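PDB 7CTQ: peptidyl tryptophan dihydroxylase from Pseudomonas putida, which uses FAD to hydroxylate a tryptophan residue of a protein twice, a step essential for biogenesis of the tryptophylquinone cofactor of quinohemoprotein amine dehydrogenase. Local coordinates for residues A[138-141]-A[146-149]; A[116-119]-A[125-128]; A[256-261]-A[283-288]; A[290-295]-A[300-305]. One frame throughout, in Å; residues are numbered along the deposited sequence.

Contact 1: A[138-141]-A[146-149]; sequences LVEA and APLA
At the end of strand 137-140, a parallel strand next to the edge of the Rossmann-type sheet in the FAD-binding region, E140 meets A146 and P147 of the loop that follows. The strand leads straight to A141, which touches the FAD, and the chain then turns back so that the loop covers the carboxylate of E140. CG of E140 stands anti to the backbone N (chi1 169°), and the chain bends at the next bond (chi2 63°), bringing the acid group to the loop. The two oxygens divide the loop between them. OE1 lies against the pyrrolidine ring of P147, 3.7 Å from its CD and 4.0 Å from its CG, with the ring arriving from the opposite direction. OE2 faces the methyl of A146, with 4.1 Å from OE2 to CB. These are van der Waals contacts; the charge is met elsewhere, by a salt bridge from OE1 to R142 and by a hydrogen bond of OE2 to a residue next to one of the segments. Exchanging E140 for an alanine would probably leave R142 without this carboxylate and open a gap beside the P147 ring. A buried acid is thus held by polar partners near the turn, while carbon atoms of A146 and P147 pack against it, P147 offering the CD that its own ring nitrogen probably polarises slightly.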
loop_
_atom_site.group_PDB
_atom_site.type_symbol
_atom_site.label_atom_id
_atom_site.label_comp_id
_atom_site.label_asym_id
_atom_site.label_seq_id
_atom_site.Cartn_x
_atom_site.Cartn_y
_atom_site.Cartn_z
ATOM N N LEU A 138 -18.785 7.680 2.401
ATOM C CA LEU A 138 -18.303 6.689 1.453
ATOM C C LEU A 138 -16.803 6.453 1.630
ATOM O O LEU A 138 -16.012 7.398 1.578
ATOM C CB LEU A 138 -18.598 7.149 0.025
ATOM C CG LEU A 138 -18.273 6.143 -1.077
ATOM C CD1 LEU A 138 -19.376 5.121 -1.111
ATOM C CD2 LEU A 138 -18.135 6.840 -2.425
ATOM N N VAL A 139 -16.408 5.193 1.815
ATOM C CA VAL A 139 -15.005 4.793 1.734
ATOM C C VAL A 139 -14.768 4.175 0.361
ATOM O O VAL A 139 -15.344 3.132 0.036
ATOM C CB VAL A 139 -14.624 3.807 2.849
ATOM C CG1 VAL A 139 -13.148 3.438 2.752
ATOM C CG2 VAL A 139 -14.977 4.359 4.224
ATOM N N GLU A 140 -13.908 4.804 -0.438
ATOM C CA GLU A 140 -13.535 4.288 -1.753
ATOM C C GLU A 140 -12.322 3.384 -1.594
ATOM O O GLU A 140 -11.218 3.849 -1.277
ATOM C CB GLU A 140 -13.237 5.426 -2.722
ATOM C CG GLU A 140 -12.606 4.948 -4.003
ATOM C CD GLU A 140 -13.543 4.051 -4.760
ATOM O OE1 GLU A 140 -14.527 4.585 -5.310
ATOM O OE2 GLU A 140 -13.308 2.826 -4.796
ATOM N N ALA A 141 -12.525 2.092 -1.814
ATOM C CA ALA A 141 -11.500 1.096 -1.561
ATOM C C ALA A 141 -11.494 0.054 -2.663
ATOM O O ALA A 141 -11.222 -1.126 -2.421
ATOM C CB ALA A 141 -11.705 0.435 -0.200
ATOM N N ALA A 146 -10.443 1.744 -9.021
ATOM C CA ALA A 146 -11.105 2.967 -8.607
ATOM C C ALA A 146 -11.284 3.898 -9.805
ATOM O O ALA A 146 -10.478 3.881 -10.739
ATOM C CB ALA A 146 -10.302 3.682 -7.518
ATOM N N PRO A 147 -12.333 4.719 -9.799
ATOM C CA PRO A 147 -12.543 5.667 -10.900
ATOM C C PRO A 147 -11.339 6.571 -11.104
ATOM O O PRO A 147 -10.774 7.110 -10.148
ATOM C CB PRO A 147 -13.776 6.460 -10.454
ATOM C CG PRO A 147 -13.941 6.152 -8.997
ATOM C CD PRO A 147 -13.437 4.764 -8.831
ATOM N N LEU A 148 -10.957 6.740 -12.370
ATOM C CA LEU A 148 -9.776 7.518 -12.719
ATOM C C LEU A 148 -9.938 8.980 -12.333
ATOM O O LEU A 148 -10.751 9.699 -12.920
ATOM C CB LEU A 148 -9.474 7.403 -14.214
ATOM C CG LEU A 148 -8.274 6.513 -14.547
ATOM C CD1 LEU A 148 -8.634 5.041 -14.388
ATOM C CD2 LEU A 148 -7.753 6.793 -15.941
ATOM N N ALA A 149 -9.179 9.419 -11.339
ATOM C CA ALA A 149 -9.035 10.831 -11.027
ATOM C C ALA A 149 -7.683 11.322 -11.531
ATOM O O ALA A 149 -6.844 10.544 -11.988
ATOM C CB ALA A 149 -9.171 11.062 -9.520
#

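Contact 2: A[116-119]-A[125-128]; sequences EVVR and IRLD
E116 and R126 pair through their main chains in both directions. The amide N of R126 donates to O of E116 at 2.8 Å, a straight bond (166° at the hydrogen), and N of E116 returns to O of R126 at 3.1 Å, making this an antiparallel hydrogen-bonded pair. One step on, V117 and I125 form a non-hydrogen-bonded pair.

Charge joins the same two residues above the backbone. Their side chains run side by side in one direction, and OE1 of E116 comes within 3.5 Å of NH1 of R126. It sits well out of the guanidinium plane, with the two flat groups 41° apart, so the salt bridge is purely electrostatic and no N-H is aimed at the oxygen. R115, whose guanidinium also lies close to NH1, probably adds a like charge that the carboxylate helps to offset.

Apolar contacts occur on each face. Beside E116 and R126, CG2 of V118 rests 4.2 Å from CD of R126, the carbon at which the arginine chain bends (chi3 84°) before its guanidinium turns to E116. Cutting R126 back to an alanine would probably leave E116 without its opposite charge and strip V118 CG2 of its aliphatic neighbour. On the other face, CG2 of V117 lies 4.3 Å from CG2 of I125, and both residues pack on L11 and L138. This hairpin of strands 108-119 and 123-127, continued by strand 132-135, is the three-stranded antiparallel meander characteristic of FAD-binding domains of this type.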
loop_
_atom_site.group_PDB
_atom_site.type_symbol
_atom_site.label_atom_id
_atom_site.label_comp_id
_atom_site.label_asym_id
_atom_site.label_seq_id
_atom_site.Cartn_x
_atom_site.Cartn_y
_atom_site.Cartn_z
ATOM N N GLU A 116 -22.364 3.069 -10.397
ATOM C CA GLU A 116 -22.160 4.506 -10.422
ATOM C C GLU A 116 -22.485 5.066 -9.047
ATOM O O GLU A 116 -23.385 4.567 -8.365
ATOM C CB GLU A 116 -23.046 5.165 -11.488
ATOM C CG GLU A 116 -22.576 6.538 -11.935
ATOM C CD GLU A 116 -23.276 7.000 -13.194
ATOM O OE1 GLU A 116 -24.524 6.939 -13.230
ATOM O OE2 GLU A 116 -22.576 7.420 -14.142
ATOM N N VAL A 117 -21.742 6.088 -8.643
ATOM C CA VAL A 117 -22.025 6.828 -7.423
ATOM C C VAL A 117 -22.386 8.246 -7.831
ATOM O O VAL A 117 -21.770 8.811 -8.741
ATOM C CB VAL A 117 -20.830 6.811 -6.449
ATOM C CG1 VAL A 117 -21.283 7.207 -5.051
ATOM C CG2 VAL A 117 -20.172 5.436 -6.444
ATOM N N VAL A 118 -23.399 8.810 -7.181
ATOM C CA VAL A 118 -23.936 10.104 -7.580
ATOM C C VAL A 118 -24.072 10.994 -6.352
ATOM O O VAL A 118 -24.259 10.513 -5.230
ATOM C CB VAL A 118 -25.292 9.946 -8.304
ATOM C CG1 VAL A 118 -25.105 9.242 -9.644
ATOM C CG2 VAL A 118 -26.268 9.176 -7.434
ATOM N N ARG A 119 -23.964 12.304 -6.568
ATOM C CA ARG A 119 -24.150 13.280 -5.493
ATOM C C ARG A 119 -25.650 13.502 -5.325
ATOM O O ARG A 119 -26.240 14.424 -5.891
ATOM C CB ARG A 119 -23.408 14.576 -5.800
ATOM C CG ARG A 119 -23.571 15.684 -4.751
ATOM C CD ARG A 119 -23.202 15.229 -3.342
ATOM N NE ARG A 119 -21.804 14.825 -3.224
ATOM C CZ ARG A 119 -21.292 14.203 -2.164
ATOM N NH1 ARG A 119 -22.064 13.913 -1.124
ATOM N NH2 ARG A 119 -20.008 13.868 -2.144
ATOM N N ILE A 125 -25.157 5.119 -4.211
ATOM C CA ILE A 125 -24.370 4.011 -4.737
ATOM C C ILE A 125 -25.303 3.079 -5.487
ATOM O O ILE A 125 -26.071 2.326 -4.880
ATOM C CB ILE A 125 -23.630 3.264 -3.624
ATOM C CG1 ILE A 125 -23.204 4.244 -2.529
ATOM C CG2 ILE A 125 -22.441 2.504 -4.196
ATOM C CD1 ILE A 125 -22.435 3.591 -1.433
ATOM N N ARG A 126 -25.212 3.111 -6.808
ATOM C CA ARG A 126 -26.081 2.345 -7.682
ATOM C C ARG A 126 -25.320 1.111 -8.154
ATOM O O ARG A 126 -24.216 1.230 -8.694
ATOM C CB ARG A 126 -26.541 3.230 -8.842
ATOM C CG ARG A 126 -27.396 4.409 -8.339
ATOM C CD ARG A 126 -27.424 5.611 -9.281
ATOM N NE ARG A 126 -28.431 5.461 -10.323
ATOM C CZ ARG A 126 -28.172 5.020 -11.549
ATOM N NH1 ARG A 126 -26.930 4.703 -11.891
ATOM N NH2 ARG A 126 -29.154 4.904 -12.436
ATOM N N LEU A 127 -25.891 -0.065 -7.905
ATOM C CA LEU A 127 -25.267 -1.345 -8.205
ATOM C C LEU A 127 -25.784 -1.898 -9.529
ATOM O O LEU A 127 -26.834 -1.489 -10.034
ATOM C CB LEU A 127 -25.536 -2.347 -7.078
ATOM C CG LEU A 127 -24.429 -2.555 -6.045
ATOM C CD1 LEU A 127 -24.335 -1.365 -5.094
ATOM C CD2 LEU A 127 -24.660 -3.849 -5.278
ATOM N N ASP A 128 -25.030 -2.856 -10.079
ATOM C CA ASP A 128 -25.366 -3.432 -11.381
ATOM C C ASP A 128 -26.744 -4.084 -11.390
ATOM O O ASP A 128 -27.439 -4.046 -12.412
ATOM C CB ASP A 128 -24.299 -4.448 -11.789
ATOM C CG ASP A 128 -23.441 -3.966 -12.940
ATOM O OD1 ASP A 128 -22.363 -4.560 -13.158
ATOM O OD2 ASP A 128 -23.850 -3.020 -13.645
#

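Contact 3: A[256-261]-A[283-288]; sequences DWIRVG and LQAPVV
The methyl of A285 and the side chain of V260 make the closest approach here, with 3.5 Å between A285 CB and V260 CG1. A285 opens the first turn of helix 285-294, and its small size lets V260 come this near. I258 completes the tight part from two residues earlier. Its chain is fully extended, with CG1 anti to the backbone N (chi1 -164°), which carries CD1 out from the strand into the notch between A285 and V288. CD1 lies 4.1 Å from A285 CB and 3.9 Å from V288 CG1, and the isoleucine and valine chains pass at a slant.

All four residues are buried. They belong to the interface in which helix 285-294 packs beside strand 257-259, the last strand of the Rossmann-type sheet, near helix 15-27, whose T20 touches both V260 and A285. Immediately after V260, G261 reaches the FAD, and its N bonds to the hydroxyl of S281.

Away from this core the helix start is looser. L283 is exposed, and Q284, at the N-cap position, turns toward F305 and R309; the first helical bond, from V288 N to Q284 O, is long and weak at 3.3 Å.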
loop_
_atom_site.group_PDB
_atom_site.type_symbol
_atom_site.label_atom_id
_atom_site.label_comp_id
_atom_site.label_asym_id
_atom_site.label_seq_id
_atom_site.Cartn_x
_atom_site.Cartn_y
_atom_site.Cartn_z
ATOM N N ASP A 256 -17.082 14.000 3.034
ATOM C CA ASP A 256 -17.854 12.813 3.370
ATOM C C ASP A 256 -17.356 11.605 2.599
ATOM O O ASP A 256 -18.134 10.697 2.292
ATOM C CB ASP A 256 -19.355 13.018 3.106
ATOM C CG ASP A 256 -19.656 13.456 1.670
ATOM O OD1 ASP A 256 -18.797 13.291 0.776
ATOM O OD2 ASP A 256 -20.776 13.960 1.429
ATOM N N TRP A 257 -16.068 11.576 2.265
ATOM C CA TRP A 257 -15.528 10.411 1.582
ATOM C C TRP A 257 -14.030 10.331 1.825
ATOM O O TRP A 257 -13.385 11.305 2.225
ATOM C CB TRP A 257 -15.835 10.427 0.079
ATOM C CG TRP A 257 -15.209 11.553 -0.693
ATOM C CD1 TRP A 257 -15.747 12.787 -0.922
ATOM C CD2 TRP A 257 -13.934 11.541 -1.357
ATOM N NE1 TRP A 257 -14.884 13.544 -1.682
ATOM C CE2 TRP A 257 -13.764 12.804 -1.958
ATOM C CE3 TRP A 257 -12.922 10.591 -1.493
ATOM C CZ2 TRP A 257 -12.624 13.139 -2.681
ATOM C CZ3 TRP A 257 -11.784 10.927 -2.213
ATOM C CH2 TRP A 257 -11.646 12.192 -2.795
ATOM N N ILE A 258 -13.487 9.155 1.562
ATOM C CA ILE A 258 -12.058 8.931 1.718
ATOM C C ILE A 258 -11.666 7.809 0.774
ATOM O O ILE A 258 -12.441 6.876 0.544
ATOM C CB ILE A 258 -11.699 8.625 3.193
ATOM C CG1 ILE A 258 -10.198 8.792 3.434
ATOM C CG2 ILE A 258 -12.160 7.210 3.636
ATOM C CD1 ILE A 258 -9.827 8.589 4.879
ATOM N N ARG A 259 -10.482 7.926 0.188
ATOM C CA ARG A 259 -9.861 6.832 -0.537
ATOM C C ARG A 259 -8.810 6.152 0.335
ATOM O O ARG A 259 -8.037 6.818 1.034
ATOM C CB ARG A 259 -9.221 7.329 -1.839
ATOM C CG ARG A 259 -10.205 7.439 -2.995
ATOM C CD ARG A 259 -9.704 8.347 -4.093
ATOM N NE ARG A 259 -9.045 7.599 -5.155
ATOM C CZ ARG A 259 -9.568 7.394 -6.358
ATOM N NH1 ARG A 259 -10.763 7.875 -6.657
ATOM N NH2 ARG A 259 -8.888 6.710 -7.265
ATOM N N VAL A 260 -8.774 4.820 0.272
ATOM C CA VAL A 260 -7.795 4.022 0.996
ATOM C C VAL A 260 -7.201 2.995 0.052
ATOM O O VAL A 260 -7.761 2.678 -1.001
ATOM C CB VAL A 260 -8.384 3.323 2.240
ATOM C CG1 VAL A 260 -8.825 4.353 3.261
ATOM C CG2 VAL A 260 -9.548 2.399 1.852
ATOM N N GLY A 261 -6.033 2.485 0.438
ATOM C CA GLY A 261 -5.419 1.435 -0.353
ATOM C C GLY A 261 -4.899 1.926 -1.694
ATOM O O GLY A 261 -4.490 3.082 -1.855
ATOM N N LEU A 283 -4.469 2.378 7.759
ATOM C CA LEU A 283 -4.280 2.215 9.196
ATOM C C LEU A 283 -4.932 3.344 9.985
ATOM O O LEU A 283 -5.600 3.100 10.993
ATOM C CB LEU A 283 -2.785 2.134 9.520
ATOM C CG LEU A 283 -2.417 1.957 11.001
ATOM C CD1 LEU A 283 -2.748 0.543 11.488
ATOM C CD2 LEU A 283 -0.947 2.320 11.293
ATOM N N GLN A 284 -4.753 4.588 9.550
ATOM C CA GLN A 284 -5.342 5.709 10.268
ATOM C C GLN A 284 -6.532 6.313 9.532
ATOM O O GLN A 284 -7.016 7.381 9.916
ATOM C CB GLN A 284 -4.256 6.746 10.576
ATOM C CG GLN A 284 -3.248 6.141 11.563
ATOM C CD GLN A 284 -1.964 6.941 11.738
ATOM O OE1 GLN A 284 -1.781 8.004 11.147
ATOM N NE2 GLN A 284 -1.069 6.429 12.581
ATOM N N ALA A 285 -7.042 5.631 8.509
ATOM C CA ALA A 285 -8.299 6.055 7.896
ATOM C C ALA A 285 -9.451 6.090 8.897
ATOM O O ALA A 285 -10.202 7.083 8.905
ATOM C CB ALA A 285 -8.619 5.149 6.697
ATOM N N PRO A 286 -9.642 5.090 9.772
ATOM C CA PRO A 286 -10.773 5.186 10.714
ATOM C C PRO A 286 -10.759 6.427 11.599
ATOM O O PRO A 286 -11.831 6.989 11.849
ATOM C CB PRO A 286 -10.658 3.888 11.531
ATOM C CG PRO A 286 -10.017 2.932 10.609
ATOM C CD PRO A 286 -9.024 3.748 9.817
ATOM N N VAL A 287 -9.597 6.895 12.076
ATOM C CA VAL A 287 -9.648 8.098 12.904
ATOM C C VAL A 287 -9.953 9.327 12.050
ATOM O O VAL A 287 -10.544 10.303 12.543
ATOM C CB VAL A 287 -8.363 8.301 13.736
ATOM C CG1 VAL A 287 -8.316 7.331 14.924
ATOM C CG2 VAL A 287 -7.119 8.159 12.868
ATOM N N VAL A 288 -9.537 9.330 10.783
ATOM C CA VAL A 288 -9.867 10.466 9.923
ATOM C C VAL A 288 -11.379 10.526 9.725
ATOM O O VAL A 288 -12.011 11.577 9.900
ATOM C CB VAL A 288 -9.102 10.375 8.585
ATOM C CG1 VAL A 288 -9.616 11.413 7.581
ATOM C CG2 VAL A 288 -7.576 10.592 8.815
#

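Contact 4: A[290-295]-A[300-305]; sequences NTLLRR and GLARQF
T291 and A302 face each other across a helical hairpin, in which helix 285-294 ends and a short connection leads into the long helix 299-327. Their CA atoms are 6.5 Å apart, a near approach that the bare methyl of A302 allows.

The rotamer of T291 decides which of its branches does the packing. CG2 is anti to the backbone N, while the hydroxyl stands anti to the carbonyl carbon (chi1 -46°). This turns carbon toward the second helix, with both CB and CG2 of T291 lying 4.0 Å from CB of A302. The hydroxyl is thereby kept for polar partners, as OG1 is hydrogen-bonded to O of V287 one turn back and also meets N of V371. The threonine therefore ties the helix to strand 370-378 through its oxygen and packs on A302 through its carbon.

L292 reaches the same methyl differently. Its CA-CB bond is not directed at the second helix, but the chain swings round: CG is anti to the carbonyl carbon (chi1 -73°), and with chi2 at 176° CD1 continues the extended course, leaving CD2 as the branch that turns to the neighbouring helix. L292 also touches F137, so this residue links the hairpin to the start of strand 137-140.

The contact is thus small, buried and apolar, with one methyl received by two consecutive residues of the other helix. CB of A302 has T291 CG2 on one side of it and, 4.0 Å away, CD2 of L292.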
loop_
_atom_site.group_PDB
_atom_site.type_symbol
_atom_site.label_atom_id
_atom_site.label_comp_id
_atom_site.label_asym_id
_atom_site.label_seq_id
_atom_site.Cartn_x
_atom_site.Cartn_y
_atom_site.Cartn_z
ATOM N N ASN A 290 -13.621 9.173 11.704
ATOM C CA ASN A 290 -14.180 9.514 13.008
ATOM C C ASN A 290 -14.185 11.024 13.230
ATOM O O ASN A 290 -15.158 11.585 13.761
ATOM C CB ASN A 290 -13.383 8.794 14.105
ATOM C CG ASN A 290 -13.970 8.993 15.480
ATOM O OD1 ASN A 290 -15.153 8.720 15.710
ATOM N ND2 ASN A 290 -13.147 9.477 16.412
ATOM N N THR A 291 -13.121 11.705 12.797
ATOM C CA THR A 291 -13.105 13.159 12.881
ATOM C C THR A 291 -14.122 13.767 11.926
ATOM O O THR A 291 -14.856 14.688 12.298
ATOM C CB THR A 291 -11.704 13.697 12.591
ATOM O OG1 THR A 291 -10.738 12.924 13.326
ATOM C CG2 THR A 291 -11.604 15.183 13.011
ATOM N N LEU A 292 -14.206 13.238 10.708
ATOM C CA LEU A 292 -15.091 13.826 9.719
ATOM C C LEU A 292 -16.548 13.748 10.168
ATOM O O LEU A 292 -17.357 14.616 9.809
ATOM C CB LEU A 292 -14.890 13.127 8.370
ATOM C CG LEU A 292 -13.576 13.466 7.637
ATOM C CD1 LEU A 292 -13.431 12.650 6.375
ATOM C CD2 LEU A 292 -13.476 14.952 7.305
ATOM N N LEU A 293 -16.885 12.742 10.979
ATOM C CA LEU A 293 -18.254 12.487 11.424
ATOM C C LEU A 293 -18.577 13.107 12.779
ATOM O O LEU A 293 -19.667 13.666 12.942
ATOM C CB LEU A 293 -18.508 10.980 11.471
ATOM C CG LEU A 293 -18.423 10.307 10.099
ATOM C CD1 LEU A 293 -18.500 8.801 10.213
ATOM C CD2 LEU A 293 -19.512 10.829 9.177
ATOM N N ARG A 294 -17.660 13.030 13.747
ATOM C CA ARG A 294 -17.870 13.553 15.095
ATOM C C ARG A 294 -17.508 15.025 15.252
ATOM O O ARG A 294 -18.138 15.724 16.054
ATOM C CB ARG A 294 -17.057 12.748 16.119
ATOM C CG ARG A 294 -17.464 11.291 16.257
ATOM C CD ARG A 294 -18.976 11.121 16.311
ATOM N NE ARG A 294 -19.308 9.798 16.825
ATOM C CZ ARG A 294 -20.323 9.054 16.401
ATOM N NH1 ARG A 294 -21.131 9.506 15.448
ATOM N NH2 ARG A 294 -20.528 7.853 16.935
ATOM N N ARG A 295 -16.492 15.522 14.550
ATOM C CA ARG A 295 -16.154 16.945 14.586
ATOM C C ARG A 295 -15.956 17.453 13.154
ATOM O O ARG A 295 -14.848 17.829 12.747
ATOM C CB ARG A 295 -14.943 17.190 15.496
ATOM C CG ARG A 295 -15.254 16.898 17.009
ATOM C CD ARG A 295 -14.367 17.685 18.019
ATOM N NE ARG A 295 -14.539 19.126 17.901
ATOM C CZ ARG A 295 -13.792 20.044 18.516
ATOM N NH1 ARG A 295 -12.785 19.695 19.310
ATOM N NH2 ARG A 295 -14.046 21.328 18.325
ATOM N N GLY A 300 -11.028 20.178 7.552
ATOM C CA GLY A 300 -9.803 20.645 6.922
ATOM C C GLY A 300 -8.577 19.965 7.503
ATOM O O GLY A 300 -7.727 19.446 6.769
ATOM N N LEU A 301 -8.481 19.940 8.836
ATOM C CA LEU A 301 -7.360 19.267 9.485
ATOM C C LEU A 301 -7.359 17.786 9.162
ATOM O O LEU A 301 -6.316 17.211 8.833
ATOM C CB LEU A 301 -7.416 19.468 10.994
ATOM C CG LEU A 301 -7.214 20.882 11.534
ATOM C CD1 LEU A 301 -7.546 20.929 13.030
ATOM C CD2 LEU A 301 -5.788 21.350 11.263
ATOM N N ALA A 302 -8.523 17.146 9.256
ATOM C CA ALA A 302 -8.596 15.720 8.978
ATOM C C ALA A 302 -8.214 15.426 7.539
ATOM O O ALA A 302 -7.530 14.434 7.262
ATOM C CB ALA A 302 -10.006 15.186 9.291
ATOM N N ARG A 303 -8.635 16.280 6.604
ATOM C CA ARG A 303 -8.293 16.033 5.208
ATOM C C ARG A 303 -6.796 16.181 4.990
ATOM O O ARG A 303 -6.177 15.355 4.308
ATOM C CB ARG A 303 -9.063 16.977 4.279
ATOM C CG ARG A 303 -10.580 16.686 4.199
ATOM C CD ARG A 303 -11.379 17.882 3.639
ATOM N NE ARG A 303 -11.267 17.945 2.184
ATOM C CZ ARG A 303 -12.038 18.685 1.393
ATOM N NH1 ARG A 303 -11.840 18.662 0.082
ATOM N NH2 ARG A 303 -12.998 19.448 1.908
ATOM N N GLN A 304 -6.201 17.222 5.583
ATOM C CA GLN A 304 -4.764 17.422 5.449
ATOM C C GLN A 304 -3.997 16.266 6.074
ATOM O O GLN A 304 -2.998 15.794 5.518
ATOM C CB GLN A 304 -4.360 18.748 6.088
ATOM C CG GLN A 304 -2.853 19.025 5.969
ATOM C CD GLN A 304 -2.423 20.293 6.684
ATOM O OE1 GLN A 304 -3.233 21.184 6.904
ATOM N NE2 GLN A 304 -1.137 20.376 7.053
ATOM N N PHE A 305 -4.472 15.764 7.215
ATOM C CA PHE A 305 -3.788 14.647 7.854
ATOM C C PHE A 305 -3.720 13.439 6.920
ATOM O O PHE A 305 -2.658 12.817 6.766
ATOM C CB PHE A 305 -4.487 14.283 9.173
ATOM C CG PHE A 305 -3.758 13.237 9.953
ATOM C CD1 PHE A 305 -4.003 11.886 9.726
ATOM C CD2 PHE A 305 -2.796 13.600 10.885
ATOM C CE1 PHE A 305 -3.299 10.905 10.412
ATOM C CE2 PHE A 305 -2.095 12.625 11.595
ATOM C CZ PHE A 305 -2.340 11.274 11.349
#

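How the contacts relate
Along the chain the order is contact 2, contact 1, contact 3, contact 4. The first three share one seven-stranded sheet. Contacts 1 and 2 have centres 12 Å apart and meet where L138 CD1 lies 3.4 Å from I125 CD1, packing the meander against strand 137-140. Contacts 1 and 3, their centres also 12 Å apart, use neighbouring parallel strands, and E140 N bonds to I258 O. Contacts 2 and 3 are joined by a salt bridge from R119 to D256. Contact 4 shares helix 285-294 with contact 3, their centres about 10 Å apart, and its centre lies about 24 Å from that of contact 2. Contacts 1 and 3 each include a residue of the FAD pocket, whereas contact 4 belongs to the helices beside the sheet.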